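Local coordinates for hypothetical sugar ABC-transporter sugar binding protein (Arthrobacter globiformis, PDB 7BVT) that binds cyclic alpha-maltosyl-(1→6)-maltose and, as an extracellular solute-binding protein, probably delivers the sugar to an ABC transporter, at residues P182-Y187 / G241-A246; Y187-D192 / E387-L392; W199-N204 / Q232-L237; L205-G210 / P283-G288. All blocks are in the same frame, centred on the assembly; numbering follows the deposited sequence.

Interaction 1 of 4, residues P182-Y187 / G241-A246; sequences PGYDLY and GVSPYA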
# COMPACT_ATOMS: atom_id res chain seq x y z
N PRO A 182 -20.73 14.25 -6.93
CA PRO A 182 -20.09 13.04 -7.44
C PRO A 182 -20.40 11.88 -6.49
O PRO A 182 -20.30 12.07 -5.27
CB PRO A 182 -18.58 13.32 -7.43
CG PRO A 182 -18.48 14.82 -7.28
CD PRO A 182 -19.73 15.24 -6.54
N GLY A 183 -20.76 10.71 -7.05
CA GLY A 183 -21.09 9.53 -6.26
C GLY A 183 -19.83 8.84 -5.79
O GLY A 183 -19.91 8.10 -4.82
N TYR A 184 -18.72 9.04 -6.51
CA TYR A 184 -17.48 8.26 -6.27
C TYR A 184 -16.29 9.06 -6.83
O TYR A 184 -16.33 9.40 -8.02
CB TYR A 184 -17.60 6.89 -6.92
CG TYR A 184 -16.35 6.05 -6.88
CD1 TYR A 184 -15.82 5.58 -5.67
CD2 TYR A 184 -15.73 5.67 -8.05
CE1 TYR A 184 -14.68 4.79 -5.65
CE2 TYR A 184 -14.60 4.86 -8.03
CZ TYR A 184 -14.09 4.40 -6.84
OH TYR A 184 -12.94 3.65 -6.82
N ASP A 185 -15.25 9.28 -6.04
CA ASP A 185 -14.05 10.01 -6.55
C ASP A 185 -13.12 8.99 -7.22
O ASP A 185 -12.84 7.96 -6.59
CB ASP A 185 -13.27 10.72 -5.44
CG ASP A 185 -13.96 11.92 -4.83
OD1 ASP A 185 -15.10 12.21 -5.22
OD2 ASP A 185 -13.32 12.52 -3.97
N LEU A 186 -12.57 9.36 -8.38
CA LEU A 186 -11.43 8.63 -8.98
C LEU A 186 -10.19 9.48 -8.88
O LEU A 186 -10.25 10.74 -8.99
CB LEU A 186 -11.72 8.30 -10.44
CG LEU A 186 -12.67 7.15 -10.66
CD1 LEU A 186 -13.06 7.15 -12.11
CD2 LEU A 186 -12.03 5.83 -10.20
N TYR A 187 -9.05 8.80 -8.69
CA TYR A 187 -7.74 9.47 -8.60
C TYR A 187 -7.21 9.58 -10.02
O TYR A 187 -6.51 8.69 -10.49
CB TYR A 187 -6.83 8.73 -7.62
CG TYR A 187 -5.79 9.60 -6.99
CD1 TYR A 187 -4.76 10.16 -7.75
CD2 TYR A 187 -5.85 9.90 -5.64
CE1 TYR A 187 -3.82 10.99 -7.18
CE2 TYR A 187 -4.89 10.72 -5.05
CZ TYR A 187 -3.88 11.26 -5.83
OH TYR A 187 -2.94 12.10 -5.29
N GLY A 241 -20.49 11.32 -15.37
CA GLY A 241 -20.42 12.36 -14.34
C GLY A 241 -20.41 11.84 -12.90
O GLY A 241 -20.29 12.69 -11.99
N VAL A 242 -20.54 10.52 -12.71
CA VAL A 242 -20.50 9.94 -11.32
C VAL A 242 -19.14 10.23 -10.68
O VAL A 242 -19.10 10.57 -9.48
CB VAL A 242 -20.85 8.45 -11.29
CG1 VAL A 242 -20.51 7.83 -9.94
CG2 VAL A 242 -22.31 8.23 -11.65
N SER A 243 -18.06 10.16 -11.46
CA SER A 243 -16.66 10.40 -11.00
C SER A 243 -15.97 11.42 -11.89
O SER A 243 -15.29 11.02 -12.83
CB SER A 243 -15.90 9.08 -11.08
OG SER A 243 -16.59 8.10 -10.33
N PRO A 244 -16.19 12.74 -11.73
CA PRO A 244 -15.62 13.67 -12.69
C PRO A 244 -14.10 13.58 -12.75
O PRO A 244 -13.45 13.33 -11.78
CB PRO A 244 -16.08 15.05 -12.19
CG PRO A 244 -17.36 14.75 -11.45
CD PRO A 244 -17.10 13.41 -10.78
N TYR A 245 -13.59 13.91 -13.92
CA TYR A 245 -12.14 14.06 -14.17
C TYR A 245 -11.58 15.22 -13.37
O TYR A 245 -12.24 16.29 -13.26
CB TYR A 245 -11.85 14.25 -15.66
CG TYR A 245 -10.40 14.58 -15.91
CD1 TYR A 245 -9.41 13.67 -15.59
CD2 TYR A 245 -10.01 15.80 -16.43
CE1 TYR A 245 -8.07 13.95 -15.83
CE2 TYR A 245 -8.68 16.12 -16.64
CZ TYR A 245 -7.70 15.18 -16.36
OH TYR A 245 -6.38 15.50 -16.57
N ALA A 246 -10.39 15.03 -12.81
CA ALA A 246 -9.62 16.07 -12.07
C ALA A 246 -10.45 16.66 -10.92
O ALA A 246 -10.39 17.89 -10.65
CB ALA A 246 -9.15 17.13 -13.05
O HOH W 1 -13.87 11.82 -9.43
O HOH W 2 -11.03 12.87 -10.56

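Interaction 2 of 4, residues Y187-D192 / E387-L392; sequences YTQAGD and EIEKAL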
# COMPACT_ATOMS: atom_id res chain seq x y z
N TYR A 187 -9.05 8.80 -8.69
CA TYR A 187 -7.74 9.47 -8.60
C TYR A 187 -7.21 9.58 -10.02
O TYR A 187 -6.51 8.69 -10.49
CB TYR A 187 -6.83 8.73 -7.62
CG TYR A 187 -5.79 9.60 -6.99
CD1 TYR A 187 -4.76 10.16 -7.75
CD2 TYR A 187 -5.85 9.90 -5.64
CE1 TYR A 187 -3.82 10.99 -7.18
CE2 TYR A 187 -4.89 10.72 -5.05
CZ TYR A 187 -3.88 11.26 -5.83
OH TYR A 187 -2.94 12.10 -5.29
N THR A 188 -7.60 10.65 -10.74
CA THR A 188 -7.48 10.69 -12.21
C THR A 188 -6.29 11.54 -12.68
O THR A 188 -6.08 11.48 -13.87
CB THR A 188 -8.75 11.24 -12.86
OG1 THR A 188 -9.02 12.55 -12.36
CG2 THR A 188 -9.98 10.41 -12.60
N GLN A 189 -5.58 12.25 -11.80
CA GLN A 189 -4.40 13.03 -12.25
C GLN A 189 -3.08 12.41 -11.77
O GLN A 189 -2.91 12.14 -10.55
CB GLN A 189 -4.54 14.47 -11.79
CG GLN A 189 -5.74 15.13 -12.43
CD GLN A 189 -5.84 16.57 -11.98
OE1 GLN A 189 -6.49 16.87 -10.99
NE2 GLN A 189 -5.07 17.42 -12.64
N ALA A 190 -2.16 12.23 -12.72
CA ALA A 190 -0.82 11.63 -12.48
C ALA A 190 -0.06 12.41 -11.39
O ALA A 190 0.55 11.78 -10.54
CB ALA A 190 -0.09 11.53 -13.78
N GLY A 191 -0.08 13.74 -11.40
CA GLY A 191 0.80 14.48 -10.48
C GLY A 191 2.28 14.16 -10.70
O GLY A 191 2.66 13.73 -11.82
N ASP A 192 3.11 14.41 -9.69
CA ASP A 192 4.58 14.34 -9.77
C ASP A 192 5.04 12.90 -10.02
O ASP A 192 5.92 12.74 -10.85
CB ASP A 192 5.24 14.84 -8.48
CG ASP A 192 5.15 16.35 -8.29
OD1 ASP A 192 5.03 17.07 -9.33
OD2 ASP A 192 5.18 16.79 -7.11
N GLU A 387 -0.12 8.14 -19.62
CA GLU A 387 -0.83 7.66 -20.81
C GLU A 387 -2.27 7.38 -20.43
O GLU A 387 -3.17 7.68 -21.21
CB GLU A 387 -0.16 6.45 -21.44
CG GLU A 387 1.19 6.77 -22.04
CD GLU A 387 1.17 7.66 -23.27
OE1 GLU A 387 0.09 8.09 -23.70
OE2 GLU A 387 2.28 7.88 -23.85
N ILE A 388 -2.47 6.76 -19.27
CA ILE A 388 -3.86 6.37 -18.91
C ILE A 388 -4.66 7.65 -18.71
O ILE A 388 -5.84 7.63 -19.02
CB ILE A 388 -3.85 5.48 -17.64
CG1 ILE A 388 -3.16 4.13 -17.91
CG2 ILE A 388 -5.25 5.28 -17.09
CD1 ILE A 388 -3.84 3.21 -18.87
N GLU A 389 -4.08 8.69 -18.14
CA GLU A 389 -4.80 9.93 -17.83
C GLU A 389 -5.40 10.53 -19.11
O GLU A 389 -6.44 11.18 -19.04
CB GLU A 389 -3.85 10.92 -17.16
CG GLU A 389 -4.55 12.22 -16.86
CD GLU A 389 -3.80 13.17 -15.96
OE1 GLU A 389 -2.66 12.85 -15.60
OE2 GLU A 389 -4.41 14.20 -15.53
N LYS A 390 -4.78 10.28 -20.26
CA LYS A 390 -5.31 10.83 -21.53
C LYS A 390 -6.71 10.26 -21.77
O LYS A 390 -7.57 10.99 -22.25
CB LYS A 390 -4.32 10.54 -22.65
CG LYS A 390 -2.98 11.21 -22.43
CD LYS A 390 -2.10 11.14 -23.65
CE LYS A 390 -0.67 11.50 -23.30
NZ LYS A 390 0.27 11.02 -24.34
N ALA A 391 -6.95 8.98 -21.46
CA ALA A 391 -8.31 8.39 -21.59
C ALA A 391 -9.23 9.00 -20.53
O ALA A 391 -10.37 9.33 -20.87
CB ALA A 391 -8.27 6.91 -21.47
N LEU A 392 -8.77 9.18 -19.31
CA LEU A 392 -9.62 9.75 -18.22
C LEU A 392 -10.02 11.18 -18.60
O LEU A 392 -11.17 11.64 -18.29
CB LEU A 392 -8.85 9.68 -16.90
CG LEU A 392 -8.24 8.32 -16.55
CD1 LEU A 392 -7.60 8.38 -15.18
CD2 LEU A 392 -9.26 7.20 -16.66
O HOH W 3 -3.06 16.16 -14.65

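Interaction 3 of 4, residues W199-N204 / Q232-L237; sequences WNFQVN and QYWVDL. With GLC (alpha-D-glucopyranose), chain B; GLC (alpha-D-glucopyranose), chain C.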
# COMPACT_ATOMS: atom_id res chain seq x y z
N TRP A 199 -1.72 3.25 -8.57
CA TRP A 199 -1.92 2.24 -7.51
C TRP A 199 -3.42 2.11 -7.20
O TRP A 199 -3.84 1.02 -6.82
CB TRP A 199 -1.03 2.53 -6.32
CG TRP A 199 -1.62 3.05 -5.05
CD1 TRP A 199 -2.31 4.21 -4.87
CD2 TRP A 199 -1.49 2.46 -3.75
NE1 TRP A 199 -2.66 4.34 -3.55
CE2 TRP A 199 -2.17 3.30 -2.84
CE3 TRP A 199 -0.89 1.30 -3.27
CZ2 TRP A 199 -2.20 3.02 -1.47
CZ3 TRP A 199 -0.94 1.02 -1.93
CH2 TRP A 199 -1.64 1.83 -1.06
N ASN A 200 -4.21 3.14 -7.47
CA ASN A 200 -5.69 3.00 -7.41
C ASN A 200 -6.19 2.16 -8.58
O ASN A 200 -7.09 1.31 -8.38
CB ASN A 200 -6.34 4.38 -7.35
CG ASN A 200 -6.36 4.97 -5.96
OD1 ASN A 200 -5.63 5.94 -5.67
ND2 ASN A 200 -7.13 4.36 -5.10
N PHE A 201 -5.66 2.39 -9.78
CA PHE A 201 -6.05 1.62 -10.96
C PHE A 201 -5.66 0.15 -10.82
O PHE A 201 -6.43 -0.73 -11.22
CB PHE A 201 -5.41 2.22 -12.21
CG PHE A 201 -5.85 1.51 -13.45
CD1 PHE A 201 -7.09 1.77 -14.04
CD2 PHE A 201 -5.07 0.52 -14.00
CE1 PHE A 201 -7.52 1.04 -15.13
CE2 PHE A 201 -5.48 -0.17 -15.11
CZ PHE A 201 -6.70 0.08 -15.69
N GLN A 202 -4.47 -0.14 -10.28
CA GLN A 202 -4.01 -1.53 -10.20
C GLN A 202 -5.06 -2.37 -9.45
O GLN A 202 -5.20 -3.53 -9.73
CB GLN A 202 -2.67 -1.61 -9.48
CG GLN A 202 -1.51 -1.25 -10.39
CD GLN A 202 -0.26 -0.79 -9.64
OE1 GLN A 202 -0.29 -0.46 -8.46
NE2 GLN A 202 0.87 -0.74 -10.37
N VAL A 203 -5.71 -1.81 -8.45
CA VAL A 203 -6.74 -2.55 -7.67
C VAL A 203 -7.74 -3.13 -8.66
O VAL A 203 -8.03 -4.30 -8.61
CB VAL A 203 -7.45 -1.62 -6.69
CG1 VAL A 203 -8.66 -2.29 -6.07
CG2 VAL A 203 -6.49 -1.11 -5.64
N ASN A 204 -8.27 -2.29 -9.53
CA ASN A 204 -9.37 -2.69 -10.44
C ASN A 204 -8.82 -3.57 -11.57
O ASN A 204 -9.52 -4.54 -11.97
CB ASN A 204 -10.03 -1.44 -11.00
CG ASN A 204 -10.73 -0.61 -9.95
OD1 ASN A 204 -10.69 0.62 -10.01
ND2 ASN A 204 -11.33 -1.24 -8.94
N GLN A 232 -12.23 0.78 -18.85
CA GLN A 232 -13.60 1.13 -19.32
C GLN A 232 -14.46 1.46 -18.11
O GLN A 232 -15.31 2.38 -18.19
CB GLN A 232 -14.21 -0.04 -20.08
CG GLN A 232 -15.50 0.36 -20.80
CD GLN A 232 -15.22 1.37 -21.90
OE1 GLN A 232 -14.46 1.07 -22.85
NE2 GLN A 232 -15.80 2.56 -21.78
N TYR A 233 -14.20 0.82 -16.98
CA TYR A 233 -14.92 1.13 -15.71
C TYR A 233 -14.65 2.59 -15.31
O TYR A 233 -15.60 3.33 -14.99
CB TYR A 233 -14.51 0.15 -14.62
CG TYR A 233 -14.98 0.31 -13.20
CD1 TYR A 233 -16.31 0.48 -12.87
CD2 TYR A 233 -14.09 0.07 -12.18
CE1 TYR A 233 -16.73 0.51 -11.56
CE2 TYR A 233 -14.49 0.06 -10.85
CZ TYR A 233 -15.82 0.26 -10.55
OH TYR A 233 -16.23 0.20 -9.25
N TRP A 234 -13.37 2.95 -15.21
CA TRP A 234 -12.99 4.35 -14.93
C TRP A 234 -13.67 5.27 -15.95
O TRP A 234 -14.23 6.28 -15.55
CB TRP A 234 -11.47 4.56 -14.90
CG TRP A 234 -10.82 4.01 -13.66
CD1 TRP A 234 -11.01 2.77 -13.09
CD2 TRP A 234 -9.81 4.63 -12.88
NE1 TRP A 234 -10.22 2.63 -11.97
CE2 TRP A 234 -9.50 3.77 -11.80
CE3 TRP A 234 -9.19 5.88 -12.93
CZ2 TRP A 234 -8.54 4.08 -10.86
CZ3 TRP A 234 -8.24 6.20 -11.98
CH2 TRP A 234 -7.95 5.33 -10.93
N VAL A 235 -13.55 4.96 -17.23
CA VAL A 235 -14.01 5.94 -18.27
C VAL A 235 -15.54 6.05 -18.20
O VAL A 235 -16.08 7.17 -18.33
CB VAL A 235 -13.51 5.55 -19.66
CG1 VAL A 235 -14.19 6.36 -20.75
CG2 VAL A 235 -12.00 5.70 -19.73
N ASP A 236 -16.20 4.94 -17.89
CA ASP A 236 -17.68 4.94 -17.77
C ASP A 236 -18.11 5.78 -16.58
O ASP A 236 -19.10 6.51 -16.70
CB ASP A 236 -18.29 3.55 -17.62
CG ASP A 236 -18.25 2.73 -18.89
OD1 ASP A 236 -17.93 3.28 -19.93
OD2 ASP A 236 -18.53 1.52 -18.80
N LEU A 237 -17.43 5.67 -15.45
CA LEU A 237 -17.70 6.50 -14.24
C LEU A 237 -17.53 7.98 -14.58
O LEU A 237 -18.36 8.80 -14.16
CB LEU A 237 -16.79 6.10 -13.07
CG LEU A 237 -17.15 4.76 -12.44
CD1 LEU A 237 -16.00 4.22 -11.60
CD2 LEU A 237 -18.39 4.93 -11.56
C1 GLC B . -0.50 7.62 -3.66
C2 GLC B . -0.29 9.12 -3.93
C3 GLC B . -0.63 9.87 -2.64
C4 GLC B . -2.07 9.59 -2.19
C5 GLC B . -2.42 8.07 -2.21
C6 GLC B . -3.91 7.87 -2.37
O2 GLC B . 1.08 9.35 -4.30
O3 GLC B . -0.44 11.29 -2.83
O4 GLC B . -2.22 10.12 -0.86
O5 GLC B . -1.88 7.39 -3.39
O6 GLC B . -4.18 6.52 -1.99
C1 GLC C . 0.78 4.83 1.02
C2 GLC C . 1.52 3.53 0.96
C3 GLC C . 2.57 3.57 -0.12
C4 GLC C . 1.88 3.96 -1.44
C5 GLC C . 1.24 5.33 -1.29
C6 GLC C . 0.51 5.73 -2.58
O2 GLC C . 1.98 3.24 2.27
O3 GLC C . 3.22 2.29 -0.18
O4 GLC C . 2.80 4.04 -2.51
O5 GLC C . 0.27 5.25 -0.28
O6 GLC C . 0.37 7.15 -2.58

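Interaction 4 of 4, residues L205-G210 / P283-G288; sequences LWQAGG and PYPSDG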
# COMPACT_ATOMS: atom_id res chain seq x y z
N LEU A 205 -7.57 -3.36 -12.00
CA LEU A 205 -6.90 -4.24 -12.98
C LEU A 205 -6.84 -5.66 -12.39
O LEU A 205 -7.21 -6.64 -13.03
CB LEU A 205 -5.52 -3.65 -13.29
CG LEU A 205 -4.61 -4.55 -14.12
CD1 LEU A 205 -5.11 -4.67 -15.56
CD2 LEU A 205 -3.20 -4.01 -14.08
N TRP A 206 -6.37 -5.82 -11.16
CA TRP A 206 -6.29 -7.14 -10.51
C TRP A 206 -7.67 -7.76 -10.26
O TRP A 206 -7.82 -9.00 -10.50
CB TRP A 206 -5.51 -7.03 -9.22
CG TRP A 206 -4.05 -6.79 -9.40
CD1 TRP A 206 -3.21 -7.31 -10.34
CD2 TRP A 206 -3.26 -5.92 -8.58
NE1 TRP A 206 -1.93 -6.82 -10.16
CE2 TRP A 206 -1.94 -5.94 -9.10
CE3 TRP A 206 -3.56 -5.07 -7.50
CZ2 TRP A 206 -0.92 -5.21 -8.52
CZ3 TRP A 206 -2.52 -4.38 -6.91
CH2 TRP A 206 -1.23 -4.45 -7.42
N GLN A 207 -8.67 -6.96 -9.88
CA GLN A 207 -10.02 -7.50 -9.65
C GLN A 207 -10.58 -8.05 -10.96
O GLN A 207 -11.31 -9.02 -10.91
CB GLN A 207 -10.95 -6.38 -9.19
CG GLN A 207 -10.63 -5.89 -7.79
CD GLN A 207 -11.49 -4.71 -7.43
OE1 GLN A 207 -11.87 -3.95 -8.33
NE2 GLN A 207 -11.87 -4.58 -6.16
N ALA A 208 -10.24 -7.48 -12.12
CA ALA A 208 -10.71 -7.96 -13.44
C ALA A 208 -9.93 -9.22 -13.87
O ALA A 208 -10.29 -9.81 -14.92
CB ALA A 208 -10.58 -6.87 -14.46
N GLY A 209 -8.93 -9.65 -13.12
CA GLY A 209 -8.13 -10.85 -13.47
C GLY A 209 -6.91 -10.47 -14.27
O GLY A 209 -6.27 -11.36 -14.83
N GLY A 210 -6.59 -9.17 -14.30
CA GLY A 210 -5.47 -8.61 -15.09
C GLY A 210 -4.15 -8.67 -14.34
O GLY A 210 -4.13 -9.00 -13.16
N PRO A 283 -15.35 -2.66 -4.03
CA PRO A 283 -16.25 -3.36 -4.95
C PRO A 283 -15.50 -3.98 -6.12
O PRO A 283 -14.59 -3.35 -6.66
CB PRO A 283 -17.22 -2.30 -5.43
CG PRO A 283 -17.25 -1.32 -4.27
CD PRO A 283 -15.83 -1.31 -3.74
N TYR A 284 -15.92 -5.18 -6.52
CA TYR A 284 -15.24 -5.95 -7.59
C TYR A 284 -16.24 -6.48 -8.60
O TYR A 284 -17.44 -6.55 -8.32
CB TYR A 284 -14.36 -7.05 -7.01
CG TYR A 284 -15.04 -8.19 -6.31
CD1 TYR A 284 -15.41 -8.10 -4.97
CD2 TYR A 284 -15.21 -9.40 -6.95
CE1 TYR A 284 -15.95 -9.20 -4.30
CE2 TYR A 284 -15.78 -10.49 -6.31
CZ TYR A 284 -16.13 -10.39 -4.97
OH TYR A 284 -16.64 -11.50 -4.33
N PRO A 285 -15.79 -6.85 -9.81
CA PRO A 285 -16.76 -7.13 -10.86
C PRO A 285 -17.37 -8.50 -10.57
O PRO A 285 -16.74 -9.37 -9.97
CB PRO A 285 -15.97 -7.10 -12.17
CG PRO A 285 -14.54 -6.85 -11.83
CD PRO A 285 -14.43 -6.84 -10.31
N SER A 286 -18.62 -8.65 -10.96
CA SER A 286 -19.27 -9.97 -10.88
C SER A 286 -18.43 -10.98 -11.70
O SER A 286 -18.36 -12.08 -11.30
CB SER A 286 -20.69 -9.83 -11.33
OG SER A 286 -20.68 -9.71 -12.72
N ASP A 287 -17.73 -10.58 -12.77
CA ASP A 287 -16.90 -11.49 -13.60
C ASP A 287 -15.46 -11.61 -13.06
O ASP A 287 -14.58 -12.08 -13.83
CB ASP A 287 -16.94 -11.09 -15.08
CG ASP A 287 -16.32 -9.77 -15.50
OD1 ASP A 287 -15.56 -9.12 -14.70
OD2 ASP A 287 -16.58 -9.40 -16.67
N GLY A 288 -15.20 -11.17 -11.83
CA GLY A 288 -13.81 -11.02 -11.37
C GLY A 288 -13.63 -11.53 -9.96
O GLY A 288 -14.28 -12.50 -9.54

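Interaction 1 of 4, residues P182-Y187 / G241-A246
Ser243 overlaps two residues of the facing loop: its CB lies 3.6 Å from Leu186 CD1, while its OG sits at the edge of the Tyr184 ring, near the ring plane. Because OG stands anti to the carbonyl carbon (chi1 -56°), it can donate to the backbone at 2.7 Å, Ser243 OG to Tyr184 O, meeting that oxygen from above the carbonyl plane. Val242 O, on the same segment as Ser243, accepts from two successive amides, Gly183 N at 2.9 Å and Tyr184 N at 3.4 Å, both weak bonds. Further along, water replaces direct pairing. Two waters donate to Pro244 O; one also accepts from Leu186 N, the other donates to Leu186 O. Pro182 and Pro244 cross at about a right angle, with Pro182 CB 3.7 Å from Pro244 CD. The two segments illustrate how irregular loops can be joined without forming a sheet. Tyr187, where the first loop leaves the contact, touches a bound glucose of the glycan pocket. Around this seam, Leu186 rests on Trp234 and Ile238 of helix 225-239, and Tyr184 on Leu168 of helix 165-179 and Ser258 of strand 258-262.

Interaction 2 of 4, residues Y187-D192 / E387-L392
Glu389 reaches out from helix 377-392 and crosses Gln189 obliquely, the carboxylate and amide planes 73° apart. Its CG is anti to the backbone N (chi1 178°) and the chain beyond is extended, which carries the carboxylate to the loop backbone. There the two oxygens take different roles. OE1 accepts the backbone amide in a nearly straight bond, Ala190 N to Glu389 OE1 at 3.0 Å, the donor lying well above the carboxylate plane; the methyl of Ala190 also packs on this oxygen, CB to OE1 3.4 Å. OE2 lies 3.5 Å from Gln189 CG, is hydrogen-bonded to Tyr245 OH, and is linked through a water to Gln189 NE2. Bonds at both oxygens should fix the rotation of the carboxylate. Thr188 O lies over the aliphatic part of the same side chain, 3.4 Å from Glu389 CG.

One turn on, Leu392 supplies the apolar half of the contact: its CD1 approaches Thr188 CB at 3.9 Å. The hydroxyl of Thr188 is used elsewhere, OG1 being bonded to Ala246 N. Leu392 also packs on Leu197 of helix 195-207 and on Trp234 of helix 225-239. Such joining of a late helix to a much earlier loop is typical of the solute-binding protein fold, in which each lobe is assembled from separate parts of the chain.

Interaction 3 of 4, residues W199-N204 / Q232-L237
Trp234 spans an unusually wide gap: the axes of the two helical segments come no closer than 11.3 Å, at 113° to each other, yet its indole reaches the opposite backbone, Trp234 CZ2 lying 3.5 Å from Phe201 CA. The ring leaves its helix with CG anti to the carbonyl carbon (chi1 -74°) and is then engaged on a face and at an edge. Over the face stands Phe201 in a T-shaped (edge-to-face) stack, planes at 68°, with Phe201 CD1 3.8 Å from Trp234 NE1. At the edge, NE1 donates in the indole plane to a lone pair of Asn204 OD1, 2.8 Å from Trp234 NE1 to Asn204 OD1. The amide stands steeply against the indole, and its other end, ND2, is bonded to Gln207 OE1, so both ends are used and its flip is set. ND2 also approaches the edge of the Tyr233 ring.

Helix 195-207 carries part of the glycan pocket, in the manner common to sugar-binding proteins, where aromatic rings flank the sugar. C6 of the chain C glucose lies over a face of Trp199, 3.6 Å from Trp199 CE2, while Trp199 NE1 donates, nearly straight and in the ring plane, to O6 of the chain B glucose at 3.1 Å. Putting a leucine at Trp234 would probably leave Asn204 OD1 without its indole donor and open a gap beneath the edge of Phe201. Asn200, also of the pocket, sets its CB 4.0 Å from Trp234 CH2, and its amide ND2 bonds Gln260 OE1.

Interaction 4 of 4, residues L205-G210 / P283-G288
Gln207 OE1, 3.2 Å from Pro283 O in a meeting of two acceptors, is gripped by two donors beyond the contact, Asn204 ND2 and Trp165 NE1. These bonds decide which end of the amide points where, and the NE2 end is left to face the loop: Gln207 NE2 gives a weak bond to Pro283 O at 3.0 Å. The side chain gets there with CG anti to the carbonyl carbon (chi1 -70°) and the rest extended, crossing Tyr284 at about a right angle, so that NE2 passes 3.6 Å from Tyr284 CB. Nearer the helix, Gln207 CB rests on the ring of Pro285, 3.7 Å from CD. Were Gln207 an alanine, Asn204 ND2 and Trp165 NE1 would probably lose their shared acceptor, and a gap would open beside Tyr284 CB.

Beyond the side chain the helix backbone meets a turn: Pro285 to Gly288 is a type I beta turn, and Gly288 CA comes within 3.2 Å of Gln207 O in a CH...O contact. A side chain at Gly288 would run into that same oxygen, which fits the glycine. At the helix end, Gly209 has positive phi and a Schellman motif finishes the last turn, with Gly210 N bonded to Leu205 O and Gly209 N to Trp206 O. The contact thus sets the end of helix 195-207 against the loop between strands 277-280 and 292-301, while Ala208 and Pro285 both touch Glu229 of helix 225-239.

In the fold
The first segments of all four interactions fall within residues 182-210, and their partners follow at 232-237, 241-246, 283-288 and 387-392. Interaction 3 is nested inside the loops closed by interactions 1 and 2, which share Tyr187. Centres of interactions 1, 2 and 3 lie 11 to 13 Å apart, and all three touch: Trp234 joins interaction 3 to the other two, while interactions 1 and 2 meet through Tyr245 with Glu389 and Ala246 with Thr188. Interaction 4, centred about 10 Å from interaction 3, continues helix 195-207 to its end; its centre lies about 21 Å from that of interaction 2. Helix 195-207, which bears pocket residues, and the loop before it thus join distant parts of the chain, consistent with a lobe holding one side of the glycan site.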